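Local coordinates for protein dual function macrocyclase-peptidase POPB (Galerina marginata, PDB 5N4B) that cleaves peptide bonds after prolyl residues and macrocyclises the trimmed peptide, acting as a dual function serine peptidase in amanitin toxin biosynthesis, at residues Thr654-Asn659 / Lys672-Leu677; Gln60-Gln65 / Pro687-Ile692. The protein carries 1 engineered substitution. One frame throughout, in Å; residues are numbered along the deposited sequence.

Contacts 1 and 2 meet at neighbouring parallel strands of the hydrolase sheet, their centres about 11 Å apart. Strand 653-659 carries one half of contact 1, and the outermost strand 688-693 one half of contact 2. Backbone bonds join them directly: Ile656 N lies 2.9 Å from Leu689 O, and Ile656 O lies 2.8 Å from Lys691 N. Helix 668-680 links the two strands along the chain, and its Ile674 also packs on Leu688. Contact 1 is nearer the catalytic machinery, with about 10 Å between the side chains of Ile656 and the charge-relay Asp662; contact 2 lies away from the active site, at the sheet's outer edge.

Contact 1: residues Thr654-Asn659 / Lys672-Leu677; sequences TLITVN and KFIATL
Strand 653-659 meets helix 668-680 through Ile656, whose terminal CD1 touches both Phe673 and Ile674. Leu655, just before it, faces the other side of the sheet. With CG1 anti to the carbonyl carbon (chi1 -54°) and the chain extended beyond it, Ile656 reaches out to the helix with its longer branch. Ile656 CD1 arrives at the edge of the Phe673 ring, in its plane, 3.8 Å from Phe673 CD2, and the two side chains cross at about a right angle. Ile674 runs past Ile656 in the opposite direction, its CG1 set anti to its own backbone N (chi1 -164°). The two isoleucines meet methyl to methyl, Ile674 CD1 lying 4.0 Å from Ile656 CD1. That same Ile656 methyl also lies 4.1 Å from Ile674 CB, so it rests against the root of the helix side chain as well as its end. All three residues are buried, and no hydrogen bond spans the contact. The pairing belongs to a beta-alpha-beta unit of the alpha/beta-hydrolase fold, in which helix 668-680 connects parallel strands 653-659 and 688-693. Farther along the strand, Val658 touches Ser670 and Phe671, earlier on the same helix; the charge-relay Asp662 follows shortly after the strand ends. Within the helix, Leu677 CG lies 3.9 Å above one face of the Phe673 ring, offset toward its rim, so the phenyl group has a neighbour at its face as well as at its edge. Lys672 O accepts two bonds from Thr676, from OG1 at 2.7 Å and from N at 2.9 Å, the donors approaching from opposite faces of the carbonyl plane. The ammonium group of Lys672 forms salt bridges with Asp36, Glu42 and Asp607.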
loop_
_atom_site.group_PDB
_atom_site.type_symbol
_atom_site.label_atom_id
_atom_site.label_comp_id
_atom_site.label_asym_id
_atom_site.label_seq_id
_atom_site.Cartn_x
_atom_site.Cartn_y
_atom_site.Cartn_z
ATOM N N THR A 654 -14.838 0.390 20.386
ATOM C CA THR A 654 -13.671 0.008 19.631
ATOM C C THR A 654 -13.902 -1.384 19.069
ATOM O O THR A 654 -14.277 -2.311 19.803
ATOM C CB THR A 654 -12.426 0.029 20.524
ATOM O OG1 THR A 654 -12.152 1.371 20.960
ATOM C CG2 THR A 654 -11.206 -0.432 19.771
ATOM N N LEU A 655 -13.660 -1.531 17.765
ATOM C CA LEU A 655 -13.733 -2.805 17.055
ATOM C C LEU A 655 -12.393 -2.976 16.371
ATOM O O LEU A 655 -12.077 -2.282 15.396
ATOM C CB LEU A 655 -14.843 -2.853 16.039
ATOM C CG LEU A 655 -14.893 -4.159 15.226
ATOM C CD1 LEU A 655 -15.230 -5.342 16.125
ATOM C CD2 LEU A 655 -15.912 -4.079 14.130
ATOM N N ILE A 656 -11.540 -3.812 16.926
ATOM C CA ILE A 656 -10.216 -4.096 16.359
ATOM C C ILE A 656 -10.379 -5.240 15.377
ATOM O O ILE A 656 -11.172 -6.161 15.626
ATOM C CB ILE A 656 -9.239 -4.457 17.500
ATOM C CG1 ILE A 656 -9.233 -3.355 18.571
ATOM C CG2 ILE A 656 -7.870 -4.743 16.954
ATOM C CD1 ILE A 656 -8.126 -3.418 19.564
ATOM N N THR A 657 -9.689 -5.200 14.276
ATOM C CA THR A 657 -9.781 -6.289 13.298
ATOM C C THR A 657 -8.380 -6.732 12.914
ATOM O O THR A 657 -7.495 -5.899 12.704
ATOM C CB THR A 657 -10.656 -5.952 12.059
ATOM O OG1 THR A 657 -9.990 -5.000 11.239
ATOM C CG2 THR A 657 -12.000 -5.327 12.488
ATOM N N VAL A 658 -8.179 -8.048 12.844
ATOM C CA VAL A 658 -6.924 -8.617 12.400
ATOM C C VAL A 658 -7.176 -9.840 11.541
ATOM O O VAL A 658 -8.230 -10.465 11.599
ATOM C CB VAL A 658 -5.938 -8.976 13.545
ATOM C CG1 VAL A 658 -5.571 -7.749 14.380
ATOM C CG2 VAL A 658 -6.506 -10.110 14.389
ATOM N N ASN A 659 -6.137 -10.216 10.782
ATOM C CA ASN A 659 -6.072 -11.452 10.004
ATOM C C ASN A 659 -5.019 -12.338 10.641
ATOM O O ASN A 659 -3.896 -11.898 10.873
ATOM C CB ASN A 659 -5.723 -11.097 8.546
ATOM C CG ASN A 659 -6.828 -10.245 7.865
ATOM O OD1 ASN A 659 -8.021 -10.543 8.015
ATOM N ND2 ASN A 659 -6.444 -9.193 7.130
ATOM N N LYS A 672 -2.548 -8.174 22.432
ATOM C CA LYS A 672 -2.114 -7.589 23.687
ATOM C C LYS A 672 -2.887 -6.319 23.981
ATOM O O LYS A 672 -3.259 -6.056 25.125
ATOM C CB LYS A 672 -0.625 -7.300 23.673
ATOM C CG LYS A 672 0.265 -8.522 23.718
ATOM C CD LYS A 672 1.720 -8.075 23.917
ATOM C CE LYS A 672 2.617 -9.230 23.803
ATOM N NZ LYS A 672 3.987 -8.748 23.939
ATOM N N PHE A 673 -3.112 -5.494 22.963
ATOM C CA PHE A 673 -3.802 -4.236 23.205
ATOM C C PHE A 673 -5.216 -4.479 23.721
ATOM O O PHE A 673 -5.627 -3.876 24.719
ATOM C CB PHE A 673 -3.758 -3.322 21.983
ATOM C CG PHE A 673 -4.313 -1.958 22.235
ATOM C CD1 PHE A 673 -3.622 -1.088 23.060
ATOM C CD2 PHE A 673 -5.516 -1.582 21.705
ATOM C CE1 PHE A 673 -4.098 0.186 23.301
ATOM C CE2 PHE A 673 -6.012 -0.296 21.942
ATOM C CZ PHE A 673 -5.295 0.567 22.767
ATOM N N ILE A 674 -5.979 -5.358 23.068
ATOM C CA ILE A 674 -7.369 -5.583 23.478
ATOM C C ILE A 674 -7.416 -6.259 24.851
ATOM O O ILE A 674 -8.268 -5.939 25.691
ATOM C CB ILE A 674 -8.199 -6.317 22.415
ATOM C CG1 ILE A 674 -9.715 -6.210 22.676
ATOM C CG2 ILE A 674 -7.791 -7.759 22.346
ATOM C CD1 ILE A 674 -10.254 -4.808 22.609
ATOM N N ALA A 675 -6.493 -7.177 25.124
ATOM C CA ALA A 675 -6.479 -7.799 26.449
ATOM C C ALA A 675 -6.187 -6.770 27.534
ATOM O O ALA A 675 -6.759 -6.824 28.633
ATOM C CB ALA A 675 -5.440 -8.921 26.454
ATOM N N THR A 676 -5.298 -5.825 27.234
ATOM C CA THR A 676 -4.950 -4.774 28.179
ATOM C C THR A 676 -6.113 -3.806 28.384
ATOM O O THR A 676 -6.400 -3.392 29.513
ATOM C CB THR A 676 -3.674 -4.071 27.683
ATOM O OG1 THR A 676 -2.617 -5.032 27.587
ATOM C CG2 THR A 676 -3.221 -3.012 28.620
ATOM N N LEU A 677 -6.814 -3.434 27.314
ATOM C CA LEU A 677 -7.998 -2.610 27.473
ATOM C C LEU A 677 -9.022 -3.307 28.340
ATOM O O LEU A 677 -9.598 -2.699 29.249
ATOM C CB LEU A 677 -8.625 -2.309 26.123
ATOM C CG LEU A 677 -8.000 -1.286 25.195
ATOM C CD1 LEU A 677 -8.797 -1.191 23.909
ATOM C CD2 LEU A 677 -7.918 0.064 25.893
#

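Contact 2: residues Gln60-Gln65 / Pro687-Ile692; sequences QSYLDQ and PLLIKI
Tyr62 turns its ring toward Pro687 and Leu689 by setting CG anti to the backbone N (chi1 -173°), while Leu689 sends CG away from its own carbonyl carbon (chi1 -55°) to meet it. The proline comes over one face of the phenol ring: Pro687 CG sits 4.0 Å from the centroid of the Tyr62 ring and 28° off the normal, a CH-pi contact. Its closest approach is to the hydroxyl end of the ring, with Pro687 CG 3.6 Å from Tyr62 CZ. Leu689 CD1 meets the opposite end, near the root of the side chain, 3.8 Å from Tyr62 CD2. Next to Tyr62 on the helix, Leu63 CD1 lies 4.2 Å from Lys691 CD, which brings the aliphatic part of the lysine across the leucine at about a right angle. Lys691 NZ forms salt bridges with Asp714 and Asp711 of helix 705-722. Along the helix, Gln60 NE2 donates to Asp64 OD1 at 2.9 Å, meeting the oxygen from above the carboxylate plane. Trp7 packs edge-to-face with the Tyr62 ring and also touches Pro687, while Phe718 of helix 705-722 adds to the apolar cluster, touching Tyr62, Leu63 and Leu689. Helix 46-64 thus packs against edge strand 688-693, more than 600 residues later in the chain, consistent with the prolyl oligopeptidase architecture, in which the N-terminal segment joins the C-terminal part to complete the alpha/beta-hydrolase domain and the beta-propeller is inserted between them.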
loop_
_atom_site.group_PDB
_atom_site.type_symbol
_atom_site.label_atom_id
_atom_site.label_comp_id
_atom_site.label_asym_id
_atom_site.label_seq_id
_atom_site.Cartn_x
_atom_site.Cartn_y
_atom_site.Cartn_z
ATOM N N GLN A 60 -18.951 -11.095 17.220
ATOM C CA GLN A 60 -20.036 -11.409 16.303
ATOM C C GLN A 60 -21.387 -11.378 17.006
ATOM O O GLN A 60 -22.371 -10.921 16.420
ATOM C CB GLN A 60 -19.849 -12.785 15.663
ATOM C CG GLN A 60 -20.911 -13.089 14.596
ATOM C CD GLN A 60 -20.848 -12.112 13.484
ATOM O OE1 GLN A 60 -19.813 -11.992 12.797
ATOM N NE2 GLN A 60 -21.907 -11.351 13.310
ATOM N N SER A 61 -21.447 -11.818 18.266
ATOM C CA SER A 61 -22.693 -11.738 19.015
ATOM C C SER A 61 -23.147 -10.273 19.136
ATOM O O SER A 61 -24.349 -9.966 19.085
ATOM C CB SER A 61 -22.545 -12.398 20.386
ATOM O OG SER A 61 -23.705 -12.182 21.169
ATOM N N TYR A 62 -22.220 -9.354 19.370
ATOM C CA TYR A 62 -22.576 -7.947 19.470
ATOM C C TYR A 62 -23.094 -7.429 18.133
ATOM O O TYR A 62 -24.155 -6.794 18.077
ATOM C CB TYR A 62 -21.379 -7.104 19.922
ATOM C CG TYR A 62 -21.746 -5.680 20.192
ATOM C CD1 TYR A 62 -22.389 -5.360 21.343
ATOM C CD2 TYR A 62 -21.467 -4.659 19.316
ATOM C CE1 TYR A 62 -22.761 -4.091 21.639
ATOM C CE2 TYR A 62 -21.889 -3.355 19.606
ATOM C CZ TYR A 62 -22.530 -3.098 20.768
ATOM O OH TYR A 62 -22.937 -1.804 21.112
ATOM N N LEU A 63 -22.366 -7.693 17.063
ATOM C CA LEU A 63 -22.787 -7.261 15.737
ATOM C C LEU A 63 -24.152 -7.836 15.350
ATOM O O LEU A 63 -24.925 -7.162 14.654
ATOM C CB LEU A 63 -21.695 -7.628 14.717
ATOM C CG LEU A 63 -20.333 -6.911 14.963
ATOM C CD1 LEU A 63 -19.249 -7.636 14.151
ATOM C CD2 LEU A 63 -20.402 -5.453 14.653
ATOM N N ASP A 64 -24.439 -9.078 15.774
ATOM C CA ASP A 64 -25.736 -9.716 15.491
ATOM C C ASP A 64 -26.908 -8.941 16.042
ATOM O O ASP A 64 -28.029 -9.109 15.530
ATOM C CB ASP A 64 -25.794 -11.103 16.152
ATOM C CG ASP A 64 -24.988 -12.177 15.449
ATOM O OD1 ASP A 64 -24.592 -11.980 14.291
ATOM O OD2 ASP A 64 -24.759 -13.253 16.094
ATOM N N GLN A 65 -26.706 -8.104 17.049
ATOM C CA GLN A 65 -27.760 -7.264 17.623
ATOM C C GLN A 65 -28.161 -6.113 16.709
ATOM O O GLN A 65 -29.231 -5.538 16.918
ATOM C CB GLN A 65 -27.317 -6.665 18.962
ATOM C CG GLN A 65 -26.924 -7.697 20.027
ATOM C CD GLN A 65 -26.355 -7.051 21.313
ATOM O OE1 GLN A 65 -25.677 -7.728 22.091
ATOM N NE2 GLN A 65 -26.628 -5.755 21.532
ATOM N N PRO A 687 -18.449 -1.027 24.031
ATOM C CA PRO A 687 -17.788 -2.312 23.829
ATOM C C PRO A 687 -16.391 -2.152 23.268
ATOM O O PRO A 687 -16.125 -1.296 22.417
ATOM C CB PRO A 687 -18.711 -3.029 22.830
ATOM C CG PRO A 687 -19.339 -1.918 22.054
ATOM C CD PRO A 687 -19.608 -0.877 23.147
ATOM N N LEU A 688 -15.507 -3.013 23.750
ATOM C CA LEU A 688 -14.108 -3.105 23.327
ATOM C C LEU A 688 -13.944 -4.516 22.778
ATOM O O LEU A 688 -13.823 -5.478 23.541
ATOM C CB LEU A 688 -13.156 -2.805 24.477
ATOM C CG LEU A 688 -13.484 -1.461 25.164
ATOM C CD1 LEU A 688 -12.634 -1.266 26.408
ATOM C CD2 LEU A 688 -13.268 -0.266 24.288
ATOM N N LEU A 689 -13.953 -4.669 21.464
ATOM C CA LEU A 689 -14.118 -5.949 20.791
ATOM C C LEU A 689 -13.021 -6.185 19.757
ATOM O O LEU A 689 -12.370 -5.232 19.286
ATOM C CB LEU A 689 -15.428 -6.002 20.024
ATOM C CG LEU A 689 -16.656 -5.705 20.857
ATOM C CD1 LEU A 689 -17.861 -5.607 19.937
ATOM C CD2 LEU A 689 -16.835 -6.735 21.931
ATOM N N ILE A 690 -12.788 -7.450 19.397
ATOM C CA ILE A 690 -11.841 -7.798 18.337
ATOM C C ILE A 690 -12.419 -8.899 17.464
ATOM O O ILE A 690 -12.980 -9.890 17.965
ATOM C CB ILE A 690 -10.437 -8.169 18.875
ATOM C CG1 ILE A 690 -9.473 -8.417 17.714
ATOM C CG2 ILE A 690 -10.507 -9.394 19.809
ATOM C CD1 ILE A 690 -8.026 -8.481 18.203
ATOM N N LYS A 691 -12.280 -8.708 16.144
ATOM C CA LYS A 691 -12.582 -9.705 15.123
ATOM C C LYS A 691 -11.276 -10.286 14.618
ATOM O O LYS A 691 -10.306 -9.555 14.402
ATOM C CB LYS A 691 -13.283 -9.047 13.936
ATOM C CG LYS A 691 -14.703 -8.805 14.126
ATOM C CD LYS A 691 -15.300 -8.132 12.865
ATOM C CE LYS A 691 -15.192 -8.990 11.619
ATOM N NZ LYS A 691 -15.871 -8.424 10.404
ATOM N N ILE A 692 -11.261 -11.595 14.372
ATOM C CA ILE A 692 -10.052 -12.329 14.026
ATOM C C ILE A 692 -10.404 -13.229 12.854
ATOM O O ILE A 692 -11.060 -14.267 13.039
ATOM C CB ILE A 692 -9.502 -13.146 15.199
ATOM C CG1 ILE A 692 -9.263 -12.211 16.403
ATOM C CG2 ILE A 692 -8.214 -13.826 14.744
ATOM C CD1 ILE A 692 -9.230 -12.826 17.768
#